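Local coordinates for protein cryptochrome DASH (Arabidopsis thaliana, PDB 2J4D) that repairs cyclobutane pyrimidine dimers in single-stranded DNA as a folate- and FAD-binding photolyase, and may also act as a blue-light photoreceptor, at residues Leu343-Val352 / Tyr429-Asn440; Cys398-Gly406 / Asp489-Gly497. All blocks are in the same frame, centred on the assembly; numbering follows the deposited sequence.

Contact 1 of 2, residues Leu343-Val352 / Tyr429-Asn440; sequences LFHLGGPRNV and YGNWTYGAGVGN. With MHF (5,10-methenyl-6,7,8-trihydrofolic acid), chain D.
R350 reaches across to the loop that follows helix 425-436 and grips the carbonyl of G439 side-on. NE lies 2.6 Å from G439 O, and NH2 of R350 donates to the same oxygen at 2.9 Å. G439 O stays near the guanidinium plane, while G437 O sits over one face. The chain leaves with CG anti to the backbone N (chi1 -160°) and bends at chi3, which turns the guanidinium back onto this loop. NH2 also forms a salt bridge with D445. The backbone N of R350 donates to V438 O at 3.0 Å. The V438 side chain packs against the turn H345-G348, with CB 3.5 Å from G347 O. At the other end, Y429 is part of the folate pocket. The edge of F344 points at the Y429 ring face, with planes at 79°: a T-shaped stack. L343 packs beside this pair, its CG 3.6 Å from Y429 CB. F344 puts one face against the folate, its CD2 3.0 Å from MHF N10. Y429 OH bonds to E417. G437 closes the helix with a Schellman motif, and the F344-Y429 pair forms part of the antenna-folate site of this cryptochrome DASH.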
loop_
_atom_site.group_PDB
_atom_site.type_symbol
_atom_site.label_atom_id
_atom_site.label_comp_id
_atom_site.label_asym_id
_atom_site.label_seq_id
_atom_site.Cartn_x
_atom_site.Cartn_y
_atom_site.Cartn_z
ATOM N N LEU A 343 -4.462 -16.934 5.797
ATOM C CA LEU A 343 -4.901 -15.577 5.501
ATOM C C LEU A 343 -5.667 -15.540 4.180
ATOM O O LEU A 343 -6.485 -14.648 3.946
ATOM C CB LEU A 343 -3.679 -14.652 5.398
ATOM C CG LEU A 343 -3.878 -13.191 4.976
ATOM C CD1 LEU A 343 -4.765 -12.444 5.976
ATOM C CD2 LEU A 343 -2.511 -12.515 4.894
ATOM N N PHE A 344 -5.408 -16.520 3.319
ATOM C CA PHE A 344 -6.044 -16.559 2.009
ATOM C C PHE A 344 -7.102 -17.644 1.833
ATOM O O PHE A 344 -7.781 -17.691 0.807
ATOM C CB PHE A 344 -4.969 -16.743 0.942
ATOM C CG PHE A 344 -3.794 -15.812 1.101
ATOM C CD1 PHE A 344 -3.946 -14.443 0.907
ATOM C CD2 PHE A 344 -2.529 -16.310 1.421
ATOM C CE1 PHE A 344 -2.851 -13.572 1.022
ATOM C CE2 PHE A 344 -1.421 -15.455 1.542
ATOM C CZ PHE A 344 -1.578 -14.083 1.341
ATOM N N HIS A 345 -7.238 -18.509 2.829
ATOM C CA HIS A 345 -8.189 -19.615 2.763
ATOM C C HIS A 345 -9.610 -19.198 3.103
ATOM O O HIS A 345 -9.821 -18.311 3.934
ATOM C CB HIS A 345 -7.715 -20.737 3.687
ATOM C CG HIS A 345 -6.412 -21.343 3.262
ATOM N ND1 HIS A 345 -5.541 -21.940 4.146
ATOM C CD2 HIS A 345 -5.831 -21.438 2.041
ATOM C CE1 HIS A 345 -4.478 -22.373 3.490
ATOM N NE2 HIS A 345 -4.630 -22.082 2.212
ATOM N N LEU A 346 -10.581 -19.849 2.465
ATOM C CA LEU A 346 -11.993 -19.530 2.673
ATOM C C LEU A 346 -12.384 -19.469 4.144
ATOM O O LEU A 346 -13.097 -18.559 4.560
ATOM C CB LEU A 346 -12.874 -20.552 1.940
ATOM C CG LEU A 346 -14.392 -20.345 2.018
ATOM C CD1 LEU A 346 -14.758 -18.979 1.448
ATOM C CD2 LEU A 346 -15.104 -21.458 1.245
ATOM N N GLY A 347 -11.911 -20.434 4.930
ATOM C CA GLY A 347 -12.232 -20.459 6.347
ATOM C C GLY A 347 -11.431 -19.465 7.166
ATOM O O GLY A 347 -11.696 -19.276 8.357
ATOM N N GLY A 348 -10.442 -18.844 6.527
ATOM C CA GLY A 348 -9.604 -17.856 7.189
ATOM C C GLY A 348 -8.796 -18.379 8.360
ATOM O O GLY A 348 -8.752 -19.582 8.598
ATOM N N PRO A 349 -8.127 -17.489 9.108
ATOM C CA PRO A 349 -7.322 -17.890 10.265
ATOM C C PRO A 349 -8.167 -18.650 11.286
ATOM O O PRO A 349 -7.675 -19.542 11.974
ATOM C CB PRO A 349 -6.815 -16.555 10.807
ATOM C CG PRO A 349 -6.678 -15.724 9.557
ATOM C CD PRO A 349 -7.953 -16.054 8.815
ATOM N N ARG A 350 -9.444 -18.292 11.378
ATOM C CA ARG A 350 -10.347 -18.948 12.311
ATOM C C ARG A 350 -10.670 -20.367 11.820
ATOM O O ARG A 350 -11.184 -21.190 12.576
ATOM C CB ARG A 350 -11.632 -18.121 12.470
ATOM C CG ARG A 350 -12.426 -18.424 13.742
ATOM C CD ARG A 350 -13.733 -17.629 13.821
ATOM N NE ARG A 350 -13.514 -16.186 13.851
ATOM C CZ ARG A 350 -14.485 -15.281 13.953
ATOM N NH1 ARG A 350 -15.752 -15.668 14.036
ATOM N NH2 ARG A 350 -14.189 -13.986 13.973
ATOM N N ASN A 351 -10.344 -20.639 10.556
ATOM C CA ASN A 351 -10.578 -21.943 9.920
ATOM C C ASN A 351 -12.026 -22.376 10.131
ATOM O O ASN A 351 -12.329 -23.493 10.546
ATOM C CB ASN A 351 -9.616 -22.988 10.468
ATOM C CG ASN A 351 -9.269 -24.036 9.437
ATOM O OD1 ASN A 351 -10.035 -24.280 8.506
ATOM N ND2 ASN A 351 -8.112 -24.673 9.601
ATOM N N VAL A 352 -12.893 -21.442 9.769
ATOM C CA VAL A 352 -14.348 -21.476 9.889
ATOM C C VAL A 352 -15.269 -22.157 8.887
ATOM O O VAL A 352 -14.965 -22.302 7.707
ATOM C CB VAL A 352 -14.886 -20.006 9.918
ATOM C CG1 VAL A 352 -16.365 -19.948 9.603
ATOM C CG2 VAL A 352 -14.642 -19.392 11.256
ATOM N N TYR A 429 -6.072 -8.702 2.668
ATOM C CA TYR A 429 -6.654 -9.944 3.135
ATOM C C TYR A 429 -6.898 -9.907 4.636
ATOM O O TYR A 429 -7.837 -10.527 5.132
ATOM C CB TYR A 429 -5.753 -11.103 2.716
ATOM C CG TYR A 429 -5.856 -11.352 1.228
ATOM C CD1 TYR A 429 -6.859 -12.184 0.711
ATOM C CD2 TYR A 429 -5.004 -10.700 0.325
ATOM C CE1 TYR A 429 -7.014 -12.361 -0.662
ATOM C CE2 TYR A 429 -5.155 -10.868 -1.063
ATOM C CZ TYR A 429 -6.163 -11.700 -1.544
ATOM O OH TYR A 429 -6.342 -11.873 -2.900
ATOM N N GLY A 430 -6.062 -9.162 5.357
ATOM C CA GLY A 430 -6.243 -9.043 6.791
ATOM C C GLY A 430 -7.591 -8.400 7.072
ATOM O O GLY A 430 -8.424 -8.949 7.800
ATOM N N ASN A 431 -7.820 -7.233 6.481
ATOM C CA ASN A 431 -9.083 -6.541 6.687
ATOM C C ASN A 431 -10.267 -7.333 6.132
ATOM O O ASN A 431 -11.352 -7.311 6.724
ATOM C CB ASN A 431 -9.028 -5.146 6.067
ATOM C CG ASN A 431 -8.353 -4.128 6.972
ATOM O OD1 ASN A 431 -8.943 -3.659 7.945
ATOM N ND2 ASN A 431 -7.106 -3.787 6.661
ATOM N N TRP A 432 -10.081 -8.034 5.015
ATOM C CA TRP A 432 -11.174 -8.833 4.465
ATOM C C TRP A 432 -11.562 -9.987 5.399
ATOM O O TRP A 432 -12.751 -10.247 5.586
ATOM C CB TRP A 432 -10.835 -9.392 3.069
ATOM C CG TRP A 432 -11.230 -8.470 1.948
ATOM C CD1 TRP A 432 -10.443 -7.535 1.329
ATOM C CD2 TRP A 432 -12.534 -8.344 1.361
ATOM N NE1 TRP A 432 -11.180 -6.833 0.402
ATOM C CE2 TRP A 432 -12.465 -7.309 0.401
ATOM C CE3 TRP A 432 -13.755 -9.003 1.558
ATOM C CZ2 TRP A 432 -13.574 -6.915 -0.362
ATOM C CZ3 TRP A 432 -14.857 -8.611 0.801
ATOM C CH2 TRP A 432 -14.757 -7.575 -0.146
ATOM N N THR A 433 -10.582 -10.672 5.993
ATOM C CA THR A 433 -10.916 -11.773 6.896
ATOM C C THR A 433 -11.717 -11.233 8.068
ATOM O O THR A 433 -12.673 -11.873 8.523
ATOM C CB THR A 433 -9.669 -12.508 7.441
ATOM O OG1 THR A 433 -8.860 -11.602 8.200
ATOM C CG2 THR A 433 -8.861 -13.088 6.305
ATOM N N TYR A 434 -11.328 -10.057 8.557
ATOM C CA TYR A 434 -12.040 -9.415 9.654
ATOM C C TYR A 434 -13.483 -9.133 9.238
ATOM O O TYR A 434 -14.427 -9.578 9.892
ATOM C CB TYR A 434 -11.352 -8.103 10.037
ATOM C CG TYR A 434 -10.392 -8.240 11.194
ATOM C CD1 TYR A 434 -9.428 -9.249 11.209
ATOM C CD2 TYR A 434 -10.449 -7.367 12.279
ATOM C CE1 TYR A 434 -8.545 -9.389 12.277
ATOM C CE2 TYR A 434 -9.570 -7.495 13.353
ATOM C CZ TYR A 434 -8.622 -8.508 13.344
ATOM O OH TYR A 434 -7.745 -8.641 14.397
ATOM N N GLY A 435 -13.642 -8.397 8.141
ATOM C CA GLY A 435 -14.969 -8.067 7.652
ATOM C C GLY A 435 -15.829 -9.276 7.334
ATOM O O GLY A 435 -17.046 -9.247 7.514
ATOM N N ALA A 436 -15.200 -10.346 6.867
ATOM C CA ALA A 436 -15.916 -11.562 6.517
ATOM C C ALA A 436 -16.205 -12.420 7.747
ATOM O O ALA A 436 -16.906 -13.423 7.653
ATOM C CB ALA A 436 -15.115 -12.363 5.504
ATOM N N GLY A 437 -15.655 -12.023 8.890
ATOM C CA GLY A 437 -15.860 -12.769 10.118
ATOM C C GLY A 437 -15.067 -14.061 10.222
ATOM O O GLY A 437 -15.466 -14.974 10.944
ATOM N N VAL A 438 -13.945 -14.152 9.513
ATOM C CA VAL A 438 -13.126 -15.359 9.563
ATOM C C VAL A 438 -11.738 -15.118 10.167
ATOM O O VAL A 438 -10.847 -15.972 10.072
ATOM C CB VAL A 438 -12.975 -15.992 8.158
ATOM C CG1 VAL A 438 -14.350 -16.355 7.609
ATOM C CG2 VAL A 438 -12.261 -15.031 7.214
ATOM N N GLY A 439 -11.564 -13.947 10.773
ATOM C CA GLY A 439 -10.310 -13.605 11.422
ATOM C C GLY A 439 -10.407 -14.128 12.843
ATOM O O GLY A 439 -11.438 -14.694 13.205
ATOM N N ASN A 440 -9.375 -13.943 13.657
ATOM C CA ASN A 440 -9.448 -14.462 15.017
ATOM C C ASN A 440 -9.875 -13.508 16.110
ATOM O O ASN A 440 -9.520 -13.689 17.276
ATOM C CB ASN A 440 -8.132 -15.144 15.385
ATOM C CG ASN A 440 -8.054 -16.569 14.857
ATOM O OD1 ASN A 440 -6.988 -17.035 14.467
ATOM N ND2 ASN A 440 -9.187 -17.265 14.851
HETATM N N1 MHF D . -0.591 -11.257 -2.948
HETATM C C2 MHF D . 0.706 -11.143 -2.503
HETATM N NA2 MHF D . 1.336 -9.937 -2.600
HETATM N N3 MHF D . 1.362 -12.192 -1.979
HETATM C C4 MHF D . 0.774 -13.424 -1.888
HETATM O O4 MHF D . 1.398 -14.381 -1.412
HETATM C C4A MHF D . -0.563 -13.588 -2.357
HETATM N N5 MHF D . -1.255 -14.826 -2.353
HETATM C C6 MHF D . -2.504 -15.041 -3.162
HETATM C C7 MHF D . -3.398 -13.803 -2.924
HETATM N N8 MHF D . -2.571 -12.619 -3.329
HETATM C C8A MHF D . -1.249 -12.474 -2.884
HETATM C C9 MHF D . -3.096 -16.400 -2.693
HETATM N N10 MHF D . -2.217 -16.761 -1.553
HETATM C C11 MHF D . -0.910 -16.150 -1.830
HETATM C C12 MHF D . -1.864 -20.962 -0.714
HETATM C C13 MHF D . -3.139 -20.332 -0.839
HETATM C C14 MHF D . -3.238 -18.974 -1.137
HETATM C C15 MHF D . -2.071 -18.186 -1.327
HETATM C C16 MHF D . -0.775 -18.831 -1.224
HETATM C C17 MHF D . -0.677 -20.204 -0.924
HETATM C C MHF D . -1.806 -22.402 -0.342
HETATM O O MHF D . -2.853 -23.008 -0.149
HETATM N N MHF D . -0.623 -23.041 -0.195
HETATM C CA MHF D . -0.598 -24.449 0.202
HETATM C CB MHF D . 0.657 -25.136 -0.334
HETATM C CG MHF D . 0.779 -25.112 -1.837
HETATM C CD MHF D . -0.404 -25.763 -2.517
HETATM O OE1 MHF D . -0.533 -27.003 -2.419
HETATM O OE2 MHF D . -1.215 -25.034 -3.133
HETATM C CT MHF D . -0.626 -24.567 1.728
HETATM O O1 MHF D . -0.384 -23.547 2.408
HETATM O O2 MHF D . -0.883 -25.678 2.237
#

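Contact 2 of 2, residues Cys398-Gly406 / Asp489-Gly497; sequences CSFLVRDMG and DTVVPLKHG
F400 and D404, on the last turns of helix 391-404 in the FAD-binding domain, meet the extended C-terminal tail 489-497. The helix widens into a pi-type turn at 400-404 before it ends. The tight part is apolar. F400 CG lies anti to the backbone N (chi1 -175°), which brings the far edge of the ring against V492 and L494. L494 CD2 comes in at the ring edge, in plane, 3.8 Å from F400 CE1. V492 CG2 approaches F400 CZ obliquely and also packs against M405 CG at 4.1 Å. The M405 chain bends at chi3, and its CE meets V491 CG1 crosswise at 4.0 Å. Y373 packs on F400 and L494, and helix 360-367 touches M405 and V491. The looser side is polar. K495 is exposed and lays its aliphatic chain along the helix end, with CD 3.5 Å from R403 O. H496 and G497 beyond it are poorly ordered. One water joins the backbones here, donating to D404 O and to P493 O. The D404 carboxylate lies between the two sides and is buried. Its OD1 accepts from Y447 OH as well as from the tail: K495 N meets D404 OD1 nearly head-on at 2.8 Å, with an N-H...O angle of 162°.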
loop_
_atom_site.group_PDB
_atom_site.type_symbol
_atom_site.label_atom_id
_atom_site.label_comp_id
_atom_site.label_asym_id
_atom_site.label_seq_id
_atom_site.Cartn_x
_atom_site.Cartn_y
_atom_site.Cartn_z
ATOM N N CYS A 398 -17.573 -4.580 1.798
ATOM C CA CYS A 398 -17.138 -5.914 2.211
ATOM C C CYS A 398 -18.306 -6.633 2.893
ATOM O O CYS A 398 -18.618 -7.794 2.590
ATOM C CB CYS A 398 -15.958 -5.811 3.187
ATOM S SG CYS A 398 -15.637 -7.340 4.110
ATOM N N SER A 399 -18.949 -5.943 3.824
ATOM C CA SER A 399 -20.089 -6.524 4.530
ATOM C C SER A 399 -21.200 -6.868 3.536
ATOM O O SER A 399 -21.806 -7.933 3.607
ATOM C CB SER A 399 -20.622 -5.536 5.576
ATOM O OG SER A 399 -21.720 -6.090 6.285
ATOM N N PHE A 400 -21.459 -5.963 2.597
ATOM C CA PHE A 400 -22.503 -6.196 1.606
ATOM C C PHE A 400 -22.252 -7.459 0.776
ATOM O O PHE A 400 -23.150 -8.295 0.590
ATOM C CB PHE A 400 -22.620 -4.999 0.663
ATOM C CG PHE A 400 -23.765 -5.110 -0.306
ATOM C CD1 PHE A 400 -25.063 -4.804 0.094
ATOM C CD2 PHE A 400 -23.548 -5.538 -1.614
ATOM C CE1 PHE A 400 -26.132 -4.922 -0.795
ATOM C CE2 PHE A 400 -24.609 -5.660 -2.513
ATOM C CZ PHE A 400 -25.905 -5.351 -2.101
ATOM N N LEU A 401 -21.032 -7.594 0.268
ATOM C CA LEU A 401 -20.691 -8.752 -0.546
ATOM C C LEU A 401 -20.818 -10.054 0.212
ATOM O O LEU A 401 -21.361 -11.039 -0.300
ATOM C CB LEU A 401 -19.267 -8.627 -1.088
ATOM C CG LEU A 401 -18.853 -9.814 -1.966
ATOM C CD1 LEU A 401 -18.010 -9.313 -3.124
ATOM C CD2 LEU A 401 -18.103 -10.854 -1.138
ATOM N N VAL A 402 -20.312 -10.059 1.437
ATOM C CA VAL A 402 -20.336 -11.250 2.265
ATOM C C VAL A 402 -21.686 -11.580 2.895
ATOM O O VAL A 402 -22.154 -12.713 2.814
ATOM C CB VAL A 402 -19.300 -11.145 3.415
ATOM C CG1 VAL A 402 -19.472 -12.309 4.389
ATOM C CG2 VAL A 402 -17.887 -11.133 2.844
ATOM N N ARG A 403 -22.306 -10.585 3.517
ATOM C CA ARG A 403 -23.562 -10.807 4.222
ATOM C C ARG A 403 -24.859 -10.609 3.449
ATOM O O ARG A 403 -25.794 -11.387 3.609
ATOM C CB ARG A 403 -23.567 -9.957 5.493
ATOM C CG ARG A 403 -22.360 -10.257 6.378
ATOM C CD ARG A 403 -22.486 -9.679 7.777
ATOM N NE ARG A 403 -21.449 -10.224 8.653
ATOM C CZ ARG A 403 -20.158 -9.937 8.535
ATOM N NH1 ARG A 403 -19.759 -9.106 7.585
ATOM N NH2 ARG A 403 -19.266 -10.493 9.346
ATOM N N ASP A 404 -24.925 -9.578 2.621
ATOM C CA ASP A 404 -26.134 -9.333 1.851
ATOM C C ASP A 404 -26.173 -10.180 0.588
ATOM O O ASP A 404 -27.224 -10.705 0.224
ATOM C CB ASP A 404 -26.241 -7.851 1.512
ATOM C CG ASP A 404 -26.456 -6.998 2.746
ATOM O OD1 ASP A 404 -27.512 -7.160 3.400
ATOM O OD2 ASP A 404 -25.569 -6.179 3.069
ATOM N N MET A 405 -25.024 -10.331 -0.068
ATOM C CA MET A 405 -24.953 -11.123 -1.290
ATOM C C MET A 405 -24.591 -12.581 -1.036
ATOM O O MET A 405 -24.835 -13.437 -1.887
ATOM C CB MET A 405 -23.947 -10.512 -2.266
ATOM C CG MET A 405 -24.319 -9.119 -2.713
ATOM S SD MET A 405 -23.201 -8.515 -3.969
ATOM C CE MET A 405 -24.047 -8.994 -5.433
ATOM N N GLY A 406 -24.010 -12.860 0.128
ATOM C CA GLY A 406 -23.630 -14.223 0.466
ATOM C C GLY A 406 -22.510 -14.812 -0.381
ATOM O O GLY A 406 -22.406 -16.032 -0.523
ATOM N N ASP A 489 -32.832 -1.472 -10.664
ATOM C CA ASP A 489 -33.308 -2.569 -9.829
ATOM C C ASP A 489 -32.222 -2.948 -8.841
ATOM O O ASP A 489 -31.034 -2.706 -9.083
ATOM C CB ASP A 489 -33.642 -3.813 -10.664
ATOM C CG ASP A 489 -34.905 -3.656 -11.493
ATOM O OD1 ASP A 489 -35.964 -3.294 -10.931
ATOM O OD2 ASP A 489 -34.837 -3.912 -12.714
ATOM N N THR A 490 -32.635 -3.545 -7.729
ATOM C CA THR A 490 -31.699 -3.999 -6.715
ATOM C C THR A 490 -31.460 -5.474 -7.001
ATOM O O THR A 490 -32.406 -6.214 -7.295
ATOM C CB THR A 490 -32.283 -3.835 -5.312
ATOM O OG1 THR A 490 -33.590 -4.413 -5.274
ATOM C CG2 THR A 490 -32.365 -2.364 -4.941
ATOM N N VAL A 491 -30.201 -5.899 -6.928
ATOM C CA VAL A 491 -29.846 -7.283 -7.219
ATOM C C VAL A 491 -30.207 -8.274 -6.106
ATOM O O VAL A 491 -30.425 -9.457 -6.369
ATOM C CB VAL A 491 -28.339 -7.403 -7.543
ATOM C CG1 VAL A 491 -27.508 -7.120 -6.304
ATOM C CG2 VAL A 491 -28.033 -8.781 -8.100
ATOM N N VAL A 492 -30.274 -7.788 -4.874
ATOM C CA VAL A 492 -30.637 -8.620 -3.725
ATOM C C VAL A 492 -31.297 -7.743 -2.680
ATOM O O VAL A 492 -31.100 -6.529 -2.656
ATOM C CB VAL A 492 -29.417 -9.228 -2.994
ATOM C CG1 VAL A 492 -28.883 -10.422 -3.740
ATOM C CG2 VAL A 492 -28.346 -8.150 -2.815
ATOM N N PRO A 493 -32.099 -8.348 -1.807
ATOM C CA PRO A 493 -32.776 -7.633 -0.729
ATOM C C PRO A 493 -31.686 -7.436 0.317
ATOM O O PRO A 493 -30.670 -8.135 0.286
ATOM C CB PRO A 493 -33.849 -8.635 -0.287
ATOM C CG PRO A 493 -33.183 -9.969 -0.571
ATOM C CD PRO A 493 -32.646 -9.709 -1.952
ATOM N N LEU A 494 -31.847 -6.477 1.214
ATOM C CA LEU A 494 -30.833 -6.294 2.231
ATOM C C LEU A 494 -31.177 -7.347 3.270
ATOM O O LEU A 494 -32.355 -7.578 3.560
ATOM C CB LEU A 494 -30.901 -4.890 2.826
ATOM C CG LEU A 494 -30.439 -3.814 1.843
ATOM C CD1 LEU A 494 -30.758 -2.445 2.420
ATOM C CD2 LEU A 494 -28.943 -3.959 1.551
ATOM N N LYS A 495 -30.151 -8.013 3.782
ATOM C CA LYS A 495 -30.322 -9.045 4.777
ATOM C C LYS A 495 -31.003 -8.552 6.050
ATOM O O LYS A 495 -31.691 -9.330 6.693
ATOM C CB LYS A 495 -28.967 -9.647 5.104
ATOM C CG LYS A 495 -29.046 -10.872 5.960
ATOM C CD LYS A 495 -27.695 -11.176 6.536
ATOM C CE LYS A 495 -27.872 -11.765 7.908
ATOM N NZ LYS A 495 -27.060 -12.983 8.107
ATOM N N HIS A 496 -30.839 -7.291 6.441
ATOM C CA HIS A 496 -31.506 -6.814 7.661
ATOM C C HIS A 496 -32.459 -5.607 7.619
ATOM O O HIS A 496 -32.012 -4.430 7.636
ATOM C CB HIS A 496 -30.438 -6.624 8.716
ATOM C CG HIS A 496 -29.784 -7.918 9.121
ATOM N ND1 HIS A 496 -30.416 -8.831 9.938
ATOM C CD2 HIS A 496 -28.590 -8.477 8.796
ATOM C CE1 HIS A 496 -29.641 -9.885 10.118
ATOM N NE2 HIS A 496 -28.524 -9.695 9.439
ATOM N N GLY A 497 -33.761 -5.978 7.636
ATOM C CA GLY A 497 -34.945 -5.095 7.573
ATOM C C GLY A 497 -34.907 -3.579 7.671
ATOM O O GLY A 497 -34.080 -2.814 7.114
HETATM O O HOH W 1 -29.870 -10.469 0.935
#

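In the fold
Contacts 1 and 2 lie in the same FAD-binding domain, with centres about 19 Å apart, and their segments alternate along the chain. They touch directly. R403 NH1 of contact 2 lies 2.7 Å from G435 O of contact 1, a probable hydrogen bond at the end of helix 425-436. C398 SG also packs on W432 CE3 at 3.6 Å, so helices 391-404 and 425-436 are in direct contact. Contact 1 is the one at the cofactors: it lines the folate pocket, and N431 bonds to the FAD through ND2. Contact 2 lies farther out, the R403 side chain being about 10 Å from the FAD, and joins the C-terminal tail to this helical core.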